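Local coordinates for glucose-6-phosphate 1-dehydrogenase (Kluyveromyces lactis, PDB 7E6I), which catalyses the NADP+-dependent oxidation of glucose 6-phosphate to 6-phosphogluconolactone, the entry step of the oxidative pentose phosphate pathway, at residues A[7-12]-A[115-120]; A[41-46]-A[83-88]; A[182-187]-A[244-249]; A[192-197]-A[253-258]. All coordinates share one frame; numbering follows the deposited sequence.

Contact 1: residues A[7-12]-A[115-120]; sequences ENTVIT and EPHRLF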
# COMPACT_ATOMS: atom_id res chain seq x y z
N GLU A 7 -14.94 0.95 -23.79
CA GLU A 7 -16.23 0.39 -24.17
C GLU A 7 -16.20 -1.13 -24.21
O GLU A 7 -15.22 -1.73 -24.66
CB GLU A 7 -16.69 0.92 -25.54
CG GLU A 7 -16.25 2.35 -25.87
CD GLU A 7 -14.77 2.46 -26.31
OE1 GLU A 7 -14.22 1.46 -26.84
OE2 GLU A 7 -14.16 3.54 -26.13
N ASN A 8 -17.27 -1.75 -23.72
CA ASN A 8 -17.48 -3.19 -23.83
C ASN A 8 -16.38 -3.99 -23.14
O ASN A 8 -16.11 -5.15 -23.50
CB ASN A 8 -17.63 -3.61 -25.29
CG ASN A 8 -18.60 -2.73 -26.04
OD1 ASN A 8 -19.66 -2.37 -25.52
ND2 ASN A 8 -18.23 -2.34 -27.26
N THR A 9 -15.74 -3.40 -22.15
CA THR A 9 -14.82 -4.13 -21.30
C THR A 9 -15.60 -5.00 -20.31
O THR A 9 -16.59 -4.57 -19.72
CB THR A 9 -13.91 -3.17 -20.55
OG1 THR A 9 -14.65 -2.00 -20.20
CG2 THR A 9 -12.80 -2.75 -21.44
N VAL A 10 -15.14 -6.23 -20.14
CA VAL A 10 -15.73 -7.14 -19.17
C VAL A 10 -14.76 -7.25 -17.99
O VAL A 10 -13.59 -7.62 -18.16
CB VAL A 10 -16.07 -8.51 -19.78
CG1 VAL A 10 -14.99 -8.93 -20.76
CG2 VAL A 10 -16.29 -9.57 -18.69
N ILE A 11 -15.25 -6.90 -16.82
CA ILE A 11 -14.51 -7.03 -15.58
C ILE A 11 -15.10 -8.21 -14.83
O ILE A 11 -16.28 -8.18 -14.44
CB ILE A 11 -14.58 -5.74 -14.75
CG1 ILE A 11 -13.91 -4.59 -15.49
CG2 ILE A 11 -13.96 -5.93 -13.39
CD1 ILE A 11 -14.26 -3.21 -14.92
N THR A 12 -14.31 -9.26 -14.63
CA THR A 12 -14.71 -10.40 -13.81
C THR A 12 -14.00 -10.32 -12.46
O THR A 12 -12.77 -10.28 -12.41
CB THR A 12 -14.40 -11.73 -14.49
OG1 THR A 12 -14.89 -11.72 -15.83
CG2 THR A 12 -15.04 -12.86 -13.73
N GLU A 115 -11.58 -6.78 -30.61
CA GLU A 115 -10.48 -6.97 -29.67
C GLU A 115 -11.06 -7.03 -28.27
O GLU A 115 -11.36 -5.99 -27.67
CB GLU A 115 -9.46 -5.83 -29.78
CG GLU A 115 -8.28 -5.96 -28.86
CD GLU A 115 -7.33 -4.79 -29.03
OE1 GLU A 115 -7.71 -3.65 -28.67
OE2 GLU A 115 -6.20 -5.01 -29.53
N PRO A 116 -11.26 -8.23 -27.73
CA PRO A 116 -11.73 -8.33 -26.35
C PRO A 116 -10.81 -7.59 -25.38
O PRO A 116 -9.58 -7.69 -25.46
CB PRO A 116 -11.73 -9.85 -26.09
CG PRO A 116 -11.68 -10.49 -27.43
CD PRO A 116 -10.99 -9.54 -28.35
N HIS A 117 -11.41 -6.81 -24.49
CA HIS A 117 -10.70 -6.13 -23.40
C HIS A 117 -11.24 -6.69 -22.09
O HIS A 117 -12.38 -6.40 -21.71
CB HIS A 117 -10.91 -4.62 -23.45
CG HIS A 117 -10.26 -3.94 -24.61
ND1 HIS A 117 -10.57 -2.65 -24.99
CD2 HIS A 117 -9.31 -4.37 -25.49
CE1 HIS A 117 -9.85 -2.31 -26.04
NE2 HIS A 117 -9.08 -3.34 -26.37
N ARG A 118 -10.42 -7.47 -21.38
CA ARG A 118 -10.89 -8.21 -20.21
C ARG A 118 -9.99 -7.95 -19.01
O ARG A 118 -8.77 -8.14 -19.08
CB ARG A 118 -10.94 -9.72 -20.50
CG ARG A 118 -11.76 -10.05 -21.74
CD ARG A 118 -11.75 -11.52 -22.05
NE ARG A 118 -12.54 -11.82 -23.24
CZ ARG A 118 -12.29 -12.83 -24.06
NH1 ARG A 118 -11.27 -13.65 -23.82
NH2 ARG A 118 -13.06 -13.04 -25.11
N LEU A 119 -10.60 -7.53 -17.90
CA LEU A 119 -9.92 -7.37 -16.63
C LEU A 119 -10.42 -8.45 -15.68
O LEU A 119 -11.63 -8.63 -15.52
CB LEU A 119 -10.17 -5.97 -16.04
CG LEU A 119 -9.46 -5.59 -14.72
CD1 LEU A 119 -7.95 -5.55 -14.92
CD2 LEU A 119 -9.96 -4.25 -14.14
N PHE A 120 -9.49 -9.19 -15.08
CA PHE A 120 -9.80 -10.19 -14.06
C PHE A 120 -9.26 -9.70 -12.73
O PHE A 120 -8.04 -9.63 -12.53
CB PHE A 120 -9.19 -11.54 -14.43
CG PHE A 120 -9.71 -12.11 -15.71
CD1 PHE A 120 -10.94 -12.75 -15.74
CD2 PHE A 120 -8.99 -11.98 -16.88
CE1 PHE A 120 -11.44 -13.27 -16.93
CE2 PHE A 120 -9.48 -12.50 -18.07
CZ PHE A 120 -10.71 -13.14 -18.10
O HOH W 1 -12.19 -1.01 -24.05
O HOH W 2 -14.32 -6.70 -24.48
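V10 and H117 begin the parallel pairing of strands 10-14 and 117-122. V10 N donates to H117 O at 3.2 Å, L119 N reaches V10 O at 3.0 Å, and T12 N follows on L119 O at 2.9 Å. V10 thus spends its N-H and its C=O on the two residues flanking R118, the stagger of a regular parallel sheet, with axes only 17° apart. Before the strands pair, water takes over: H117 N donates to a water 2.9 Å away that in turn donates to N8 O, and a second water joins H117 ND1 to E7 O. H117 NE2 donates to E115 OE1 at 2.7 Å, close to the imidazole plane but 35° out of the carboxylate plane. Both ring nitrogens therefore have partners, which should fix the rotation of the imidazole. T9 CG2 comes to 3.3 Å from H117 CB and sits at the ring edge. V10 and R118 run side by side, CG1 of V10 lying 3.6 Å from CG of R118, whose NH2 forms a salt bridge with E108. T12 and F120 share this face; I11 and L119 pack on the other. Helix 94-110 covers the V10 and R118 side, strand 43-48 continues the sheet beyond 10-14, and strand 146-152 beyond 117-122, in the Rossmann-type coenzyme domain.

Contact 2: residues A[41-46]-A[83-88]; sequences TTKIIG and MVSYHA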
# COMPACT_ATOMS: atom_id res chain seq x y z
N THR A 41 -21.03 0.77 -20.81
CA THR A 41 -21.05 -0.48 -21.56
C THR A 41 -20.16 -1.55 -20.95
O THR A 41 -19.79 -2.50 -21.65
CB THR A 41 -20.63 -0.23 -23.01
OG1 THR A 41 -19.21 -0.08 -23.07
CG2 THR A 41 -21.31 1.01 -23.53
N THR A 42 -19.82 -1.43 -19.68
CA THR A 42 -18.90 -2.34 -19.02
C THR A 42 -19.69 -3.50 -18.44
O THR A 42 -20.66 -3.28 -17.72
CB THR A 42 -18.13 -1.63 -17.91
OG1 THR A 42 -17.25 -0.64 -18.47
CG2 THR A 42 -17.32 -2.62 -17.09
N LYS A 43 -19.26 -4.73 -18.72
CA LYS A 43 -19.92 -5.89 -18.14
C LYS A 43 -19.18 -6.34 -16.88
O LYS A 43 -18.02 -6.77 -16.96
CB LYS A 43 -20.02 -7.04 -19.15
CG LYS A 43 -20.96 -8.15 -18.68
CD LYS A 43 -21.59 -8.93 -19.83
CE LYS A 43 -22.64 -9.90 -19.32
NZ LYS A 43 -22.85 -9.75 -17.85
N ILE A 44 -19.84 -6.26 -15.74
CA ILE A 44 -19.25 -6.63 -14.46
C ILE A 44 -19.81 -7.99 -14.04
O ILE A 44 -21.02 -8.13 -13.84
CB ILE A 44 -19.52 -5.57 -13.39
CG1 ILE A 44 -19.11 -4.20 -13.91
CG2 ILE A 44 -18.73 -5.87 -12.15
CD1 ILE A 44 -19.21 -3.11 -12.89
N ILE A 45 -18.92 -8.97 -13.89
CA ILE A 45 -19.29 -10.36 -13.59
C ILE A 45 -18.59 -10.78 -12.30
O ILE A 45 -17.36 -10.76 -12.22
CB ILE A 45 -18.90 -11.31 -14.72
CG1 ILE A 45 -19.53 -10.91 -16.05
CG2 ILE A 45 -19.27 -12.72 -14.35
CD1 ILE A 45 -19.01 -11.73 -17.20
N GLY A 46 -19.38 -11.22 -11.32
CA GLY A 46 -18.84 -11.77 -10.10
C GLY A 46 -18.89 -13.29 -10.14
O GLY A 46 -19.94 -13.88 -10.35
N MET A 83 -25.53 -3.37 -14.13
CA MET A 83 -24.40 -3.84 -14.92
C MET A 83 -23.71 -5.05 -14.30
O MET A 83 -22.85 -5.66 -14.96
CB MET A 83 -23.38 -2.71 -15.11
CG MET A 83 -24.00 -1.34 -15.06
SD MET A 83 -22.80 0.00 -15.14
CE MET A 83 -21.81 -0.49 -16.54
N VAL A 84 -24.07 -5.41 -13.08
CA VAL A 84 -23.41 -6.46 -12.32
C VAL A 84 -24.24 -7.73 -12.44
O VAL A 84 -25.47 -7.70 -12.33
CB VAL A 84 -23.26 -6.05 -10.85
CG1 VAL A 84 -22.96 -7.25 -9.99
CG2 VAL A 84 -22.18 -5.00 -10.72
N SER A 85 -23.56 -8.86 -12.67
CA SER A 85 -24.19 -10.17 -12.72
C SER A 85 -23.28 -11.17 -12.02
O SER A 85 -22.16 -10.84 -11.64
CB SER A 85 -24.48 -10.58 -14.17
OG SER A 85 -23.32 -11.12 -14.77
N TYR A 86 -23.79 -12.41 -11.86
CA TYR A 86 -23.09 -13.45 -11.12
C TYR A 86 -23.06 -14.76 -11.90
O TYR A 86 -24.04 -15.14 -12.55
CB TYR A 86 -23.75 -13.71 -9.76
CG TYR A 86 -22.97 -14.65 -8.85
CD1 TYR A 86 -22.15 -14.16 -7.84
CD2 TYR A 86 -23.07 -16.04 -8.99
CE1 TYR A 86 -21.45 -15.01 -6.99
CE2 TYR A 86 -22.36 -16.90 -8.15
CZ TYR A 86 -21.56 -16.39 -7.15
OH TYR A 86 -20.86 -17.23 -6.31
N HIS A 87 -21.92 -15.45 -11.82
CA HIS A 87 -21.79 -16.79 -12.33
C HIS A 87 -21.12 -17.63 -11.26
O HIS A 87 -20.11 -17.22 -10.69
CB HIS A 87 -20.98 -16.85 -13.63
CG HIS A 87 -20.94 -18.21 -14.24
ND1 HIS A 87 -21.97 -18.71 -15.01
CD2 HIS A 87 -20.01 -19.20 -14.17
CE1 HIS A 87 -21.67 -19.94 -15.40
NE2 HIS A 87 -20.49 -20.26 -14.89
N ALA A 88 -21.69 -18.80 -10.99
CA ALA A 88 -21.16 -19.71 -9.99
C ALA A 88 -20.35 -20.83 -10.65
O ALA A 88 -20.62 -21.24 -11.78
CB ALA A 88 -22.28 -20.32 -9.15
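The Y86 ring carries G46 O over one face, 3.4 Å from Y86 CD1 and offset toward the rim, while CB of A88 lies at its edge, in plane. Y86 and G46 belong to the parallel Rossmann sheet, where 84-88 is an outermost strand beside 43-48 and the two are joined by a helical right-handed crossover of the beta-alpha-beta kind. With CG anti to the backbone N (chi1 -172°), the ring is set with one face against G46 O, and its OH bonds S50 O. A serine in place of Y86 would probably leave S50 O without this donor and take away the ring that lies against G46 O. That carbonyl is engaged by H87 N at 2.9 Å. On its other side along the chain, G46 N meets S85 O at 2.8 Å in a nearly straight bond (174° at the hydrogen), so G46 is gripped through both peptide groups. G46 lies close to A16, a residue of the NADP+ site by similarity, which places this edge of the sheet beside the probable coenzyme site. Earlier in the strands, S85 N reaches I44 O at 2.9 Å and I44 N reaches M83 O at 3.2 Å, the longest of the four bonds. The strand axes are splayed by 37°. I44 CB rests on V84 CG2 at 3.8 Å, and helix 19-34 covers this face through F26. At the start of the pairing M83, bent at its last torsion, brings CE to 3.2 Å from T42 O.

Contact 3: residues A[182-187]-A[244-249]; sequences DHYLGK and NHLLQV. With BG6 (6-O-phosphono-beta-D-glucopyranose), chain B.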
# COMPACT_ATOMS: atom_id res chain seq x y z
N ASP A 182 -0.22 -3.16 -4.08
CA ASP A 182 -0.01 -2.66 -2.72
C ASP A 182 -0.88 -1.42 -2.62
O ASP A 182 -0.63 -0.43 -3.32
CB ASP A 182 1.47 -2.36 -2.49
CG ASP A 182 1.78 -1.93 -1.06
OD1 ASP A 182 1.05 -1.07 -0.50
OD2 ASP A 182 2.78 -2.45 -0.50
N HIS A 183 -1.93 -1.47 -1.79
CA HIS A 183 -2.94 -0.42 -1.90
C HIS A 183 -2.43 0.95 -1.46
O HIS A 183 -3.03 1.97 -1.83
CB HIS A 183 -4.22 -0.80 -1.14
CG HIS A 183 -4.16 -0.56 0.34
ND1 HIS A 183 -3.64 -1.49 1.23
CD2 HIS A 183 -4.60 0.48 1.10
CE1 HIS A 183 -3.73 -1.01 2.46
NE2 HIS A 183 -4.31 0.18 2.41
N TYR A 184 -1.32 1.02 -0.71
CA TYR A 184 -0.75 2.33 -0.38
C TYR A 184 -0.41 3.13 -1.63
O TYR A 184 -0.55 4.37 -1.64
CB TYR A 184 0.49 2.17 0.49
CG TYR A 184 0.17 2.20 1.96
CD1 TYR A 184 -0.88 1.42 2.47
CD2 TYR A 184 0.89 3.00 2.83
CE1 TYR A 184 -1.19 1.45 3.82
CE2 TYR A 184 0.59 3.04 4.18
CZ TYR A 184 -0.44 2.26 4.67
OH TYR A 184 -0.74 2.30 6.02
N LEU A 185 0.03 2.45 -2.70
CA LEU A 185 0.36 3.09 -3.96
C LEU A 185 -0.85 3.74 -4.62
O LEU A 185 -0.68 4.43 -5.63
CB LEU A 185 0.98 2.05 -4.90
CG LEU A 185 2.31 1.46 -4.43
CD1 LEU A 185 2.93 0.59 -5.50
CD2 LEU A 185 3.27 2.57 -4.04
N GLY A 186 -2.06 3.57 -4.08
CA GLY A 186 -3.21 4.27 -4.62
C GLY A 186 -3.69 5.43 -3.76
O GLY A 186 -4.67 6.09 -4.12
N LYS A 187 -3.02 5.69 -2.64
CA LYS A 187 -3.39 6.78 -1.75
C LYS A 187 -2.93 8.11 -2.31
O LYS A 187 -1.82 8.23 -2.84
CB LYS A 187 -2.78 6.57 -0.36
CG LYS A 187 -3.34 5.39 0.40
CD LYS A 187 -2.75 5.31 1.80
CE LYS A 187 -3.16 4.02 2.50
NZ LYS A 187 -4.46 4.14 3.24
N ASN A 244 5.99 -4.26 2.97
CA ASN A 244 5.27 -3.84 1.78
C ASN A 244 4.95 -2.35 1.80
O ASN A 244 5.68 -1.57 1.20
CB ASN A 244 3.99 -4.67 1.61
CG ASN A 244 3.38 -5.07 2.93
OD1 ASN A 244 2.63 -4.31 3.54
ND2 ASN A 244 3.68 -6.27 3.38
N HIS A 245 3.87 -1.94 2.49
CA HIS A 245 3.42 -0.55 2.45
C HIS A 245 4.55 0.43 2.75
O HIS A 245 4.87 1.31 1.95
CB HIS A 245 2.28 -0.32 3.44
CG HIS A 245 1.12 -1.24 3.24
ND1 HIS A 245 0.70 -1.64 1.98
CD2 HIS A 245 0.30 -1.84 4.12
CE1 HIS A 245 -0.34 -2.44 2.11
NE2 HIS A 245 -0.60 -2.59 3.40
N LEU A 246 5.16 0.30 3.94
CA LEU A 246 6.16 1.29 4.34
C LEU A 246 7.38 1.25 3.43
O LEU A 246 7.95 2.30 3.10
CB LEU A 246 6.54 1.06 5.81
CG LEU A 246 5.42 1.28 6.85
CD1 LEU A 246 5.98 1.64 8.22
CD2 LEU A 246 4.43 2.37 6.38
N LEU A 247 7.81 0.05 3.02
CA LEU A 247 8.94 -0.03 2.10
C LEU A 247 8.63 0.65 0.78
O LEU A 247 9.48 1.34 0.21
CB LEU A 247 9.34 -1.49 1.87
CG LEU A 247 10.60 -1.68 1.02
CD1 LEU A 247 11.76 -0.89 1.63
CD2 LEU A 247 10.96 -3.15 0.87
N GLN A 248 7.39 0.50 0.29
CA GLN A 248 6.98 1.18 -0.93
C GLN A 248 7.17 2.69 -0.80
O GLN A 248 7.81 3.32 -1.65
CB GLN A 248 5.52 0.86 -1.24
CG GLN A 248 5.30 -0.49 -1.92
CD GLN A 248 5.95 -0.56 -3.29
OE1 GLN A 248 6.29 0.45 -3.89
NE2 GLN A 248 6.12 -1.77 -3.80
N VAL A 249 6.60 3.28 0.26
CA VAL A 249 6.76 4.71 0.51
C VAL A 249 8.23 5.10 0.51
O VAL A 249 8.63 6.08 -0.14
CB VAL A 249 6.09 5.09 1.84
CG1 VAL A 249 6.49 6.52 2.24
CG2 VAL A 249 4.58 4.92 1.74
C1 BG6 B . -3.11 -4.06 5.78
C2 BG6 B . -2.63 -4.69 7.09
O1 BG6 B . -2.30 -4.37 4.71
O5 BG6 B . -3.10 -2.57 5.91
C3 BG6 B . -3.46 -4.24 8.24
O2 BG6 B . -2.64 -6.12 7.02
C4 BG6 B . -3.44 -2.75 8.38
O3 BG6 B . -2.95 -4.79 9.48
C5 BG6 B . -3.89 -2.08 7.07
O4 BG6 B . -4.29 -2.37 9.47
C6 BG6 B . -3.72 -0.59 7.08
O6 BG6 B . -4.15 -0.10 5.83
P BG6 B . -4.85 1.41 5.78
O1P BG6 B . -3.80 2.26 6.46
O2P BG6 B . -6.15 1.37 6.53
O3P BG6 B . -5.14 1.89 4.36
O HOH W 3 4.63 -4.04 -1.70
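The glucose 6-phosphate pocket is built here from the loop after the last Rossmann strand and helix 236-254, with the Y184 ring lying flat against that of H245. The two form an offset stack, centroids 4.2 Å apart and planes 7° from parallel, and H245 CB stands over the middle of the Y184 ring, 3.5 Å from its centroid. The layering continues outward: K187 CE covers the other face of Y184, and N244 OD1 the other face of H245. H245, the proton acceptor by similarity, is held at its edges as well. Its ND1 donates to D182 OD1 at 2.6 Å, nearly in the imidazole plane but approaching from above the carboxylate, 36° out of its plane. The same oxygen takes Y184 N on its anti lone pair at 3.2 Å, an Asx turn that orients the carboxylate as second shell to the histidine. At the far edge of the ring H245 NE2 and the substrate hydroxyl O1 share a hydrogen bond of 2.8 Å. The sugar's phosphate is gripped from the loop: O3P accepts from H183 NE2 at 2.7 Å and from K187 NZ at 2.6 Å, while D240, E221, K153, K339 and Q373 add further bonds to the ligand. H183 gets there because its CG sits between the backbone N and the carbonyl carbon (chi1 81°), which turns the ring to the phosphate. The Q248 amide is held mainly by K270 at OE1 and E435 at NE2; NE2 also gives a weak bond to a water that donates to D182 OD2 at 2.7 Å.

Contact 4: residues A[192-197]-A[253-258]; sequences NLLLMR and LTMERP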
# COMPACT_ATOMS: atom_id res chain seq x y z
N ASN A 192 1.40 11.80 -4.73
CA ASN A 192 2.02 13.11 -4.92
C ASN A 192 3.54 13.12 -4.68
O ASN A 192 4.17 14.13 -5.00
CB ASN A 192 1.39 14.14 -3.98
CG ASN A 192 -0.10 14.30 -4.20
OD1 ASN A 192 -0.60 14.18 -5.32
ND2 ASN A 192 -0.82 14.60 -3.12
N LEU A 193 4.12 12.07 -4.09
CA LEU A 193 5.48 12.19 -3.55
C LEU A 193 6.50 12.51 -4.64
O LEU A 193 7.39 13.34 -4.44
CB LEU A 193 5.88 10.93 -2.80
CG LEU A 193 5.18 10.66 -1.46
CD1 LEU A 193 5.63 9.32 -0.88
CD2 LEU A 193 5.40 11.78 -0.47
N LEU A 194 6.41 11.84 -5.79
CA LEU A 194 7.46 12.00 -6.80
C LEU A 194 7.49 13.43 -7.35
O LEU A 194 8.55 14.04 -7.49
CB LEU A 194 7.26 10.99 -7.92
CG LEU A 194 7.64 9.56 -7.54
CD1 LEU A 194 7.55 8.66 -8.75
CD2 LEU A 194 9.04 9.54 -6.96
N LEU A 195 6.32 13.97 -7.67
CA LEU A 195 6.29 15.30 -8.26
C LEU A 195 6.63 16.35 -7.22
O LEU A 195 7.28 17.35 -7.53
CB LEU A 195 4.91 15.55 -8.87
CG LEU A 195 4.71 16.73 -9.80
CD1 LEU A 195 5.98 17.08 -10.61
CD2 LEU A 195 3.52 16.38 -10.71
N MET A 196 6.19 16.13 -5.98
CA MET A 196 6.54 17.01 -4.88
C MET A 196 8.04 17.19 -4.74
O MET A 196 8.53 18.31 -4.61
CB MET A 196 5.96 16.47 -3.58
CG MET A 196 5.82 17.49 -2.47
SD MET A 196 5.76 16.64 -0.88
CE MET A 196 7.16 15.53 -1.04
N ARG A 197 8.79 16.08 -4.76
CA ARG A 197 10.23 16.24 -4.55
C ARG A 197 10.96 16.59 -5.84
O ARG A 197 11.77 17.52 -5.86
CB ARG A 197 10.85 14.98 -3.88
CG ARG A 197 10.61 13.67 -4.58
CD ARG A 197 11.25 12.45 -3.86
NE ARG A 197 12.69 12.38 -4.09
CZ ARG A 197 13.36 11.29 -4.48
NH1 ARG A 197 12.71 10.15 -4.70
NH2 ARG A 197 14.68 11.35 -4.64
N LEU A 253 10.58 7.80 -1.75
CA LEU A 253 11.32 8.92 -1.18
C LEU A 253 12.81 8.88 -1.50
O LEU A 253 13.47 9.93 -1.40
CB LEU A 253 11.18 8.95 0.34
CG LEU A 253 9.79 9.19 0.91
CD1 LEU A 253 9.75 8.78 2.40
CD2 LEU A 253 9.35 10.64 0.72
N THR A 254 13.35 7.71 -1.84
CA THR A 254 14.79 7.58 -2.01
C THR A 254 15.23 7.29 -3.45
O THR A 254 16.42 7.42 -3.74
CB THR A 254 15.34 6.47 -1.10
OG1 THR A 254 14.67 5.24 -1.38
CG2 THR A 254 15.15 6.80 0.38
N MET A 255 14.31 6.88 -4.34
CA MET A 255 14.75 6.54 -5.69
C MET A 255 15.29 7.76 -6.41
O MET A 255 15.02 8.90 -6.03
CB MET A 255 13.61 5.96 -6.52
CG MET A 255 12.49 6.95 -6.81
SD MET A 255 11.00 6.18 -7.44
CE MET A 255 11.11 6.71 -9.16
N GLU A 256 16.03 7.50 -7.48
CA GLU A 256 16.41 8.56 -8.41
C GLU A 256 15.26 8.86 -9.37
O GLU A 256 14.25 8.14 -9.43
CB GLU A 256 17.65 8.19 -9.22
CG GLU A 256 18.87 7.84 -8.37
CD GLU A 256 19.43 9.02 -7.59
OE1 GLU A 256 19.48 10.15 -8.15
OE2 GLU A 256 19.82 8.83 -6.42
N ARG A 257 15.42 9.93 -10.14
CA ARG A 257 14.36 10.41 -11.02
C ARG A 257 14.20 9.46 -12.20
O ARG A 257 15.19 9.08 -12.82
CB ARG A 257 14.68 11.83 -11.51
CG ARG A 257 13.73 12.40 -12.56
CD ARG A 257 14.35 13.58 -13.32
NE ARG A 257 14.68 14.65 -12.39
CZ ARG A 257 13.86 15.66 -12.08
NH1 ARG A 257 12.66 15.75 -12.67
NH2 ARG A 257 14.24 16.58 -11.19
N PRO A 258 12.99 9.03 -12.51
CA PRO A 258 12.81 8.22 -13.73
C PRO A 258 13.25 9.02 -14.95
O PRO A 258 12.94 10.20 -15.09
CB PRO A 258 11.31 7.90 -13.74
CG PRO A 258 10.73 8.40 -12.44
CD PRO A 258 11.75 9.24 -11.74
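R197 crosses from helix 193-198 to the C-terminal end of helix 236-254, where it meets the carbonyls of L253 and M255. CB sets CG between the backbone N and the carbonyl carbon (chi1 55°), and a bend at chi3 (-77°) lays the end of the chain over the last helical turn. CD comes within 4.2 Å of L253 O and NE within 3.7 Å. CZ lies beneath that oxygen, which stands 3.3 Å above the centre of the guanidinium face and is itself bonded by W207 NE1. At the tip, NH1 and NH2 both donate end-on to M255 O, at 2.9 and 2.8 Å, with the oxygen near the guanidinium plane; NH1 also bonds L252 O. Apolar contacts flank the arginine: L194 CD2 touches M255 SD at 3.9 Å, the side chains crossing at about a right angle, and L193 CD1 touches L253 CD2 at 4.3 Å. A leucine in place of R197 would probably leave M255 O without its two donors and L252 O without NH1. M255 is the first residue to leave helical geometry, so these donors meet carbonyls at the C-terminal end of the helix, where a positive charge is likely to be favourable.

In the fold
From the N terminus, 7-12 starts the first strand of the coenzyme domain, and the chain returns to pair with it at 115-120, closing the long loop of contact 1. Within that loop lies contact 2, closed at 83-88, which pairs the next strand, 43-48, with the outermost one, 84-88. The two touch through neighbouring strands, I11 N bonding K43 O, so together they set four adjacent strands of one parallel sheet. Contacts 3 and 4 come later and interlock: 182-187, 192-197, 244-249 and 253-258 alternate along the chain. Both use helix 236-254, and V249 meets L193 between them. Contact 3 ties the coenzyme domain to the C-terminal domain at the substrate; contact 4, about 14 Å away between centres, lies within the latter.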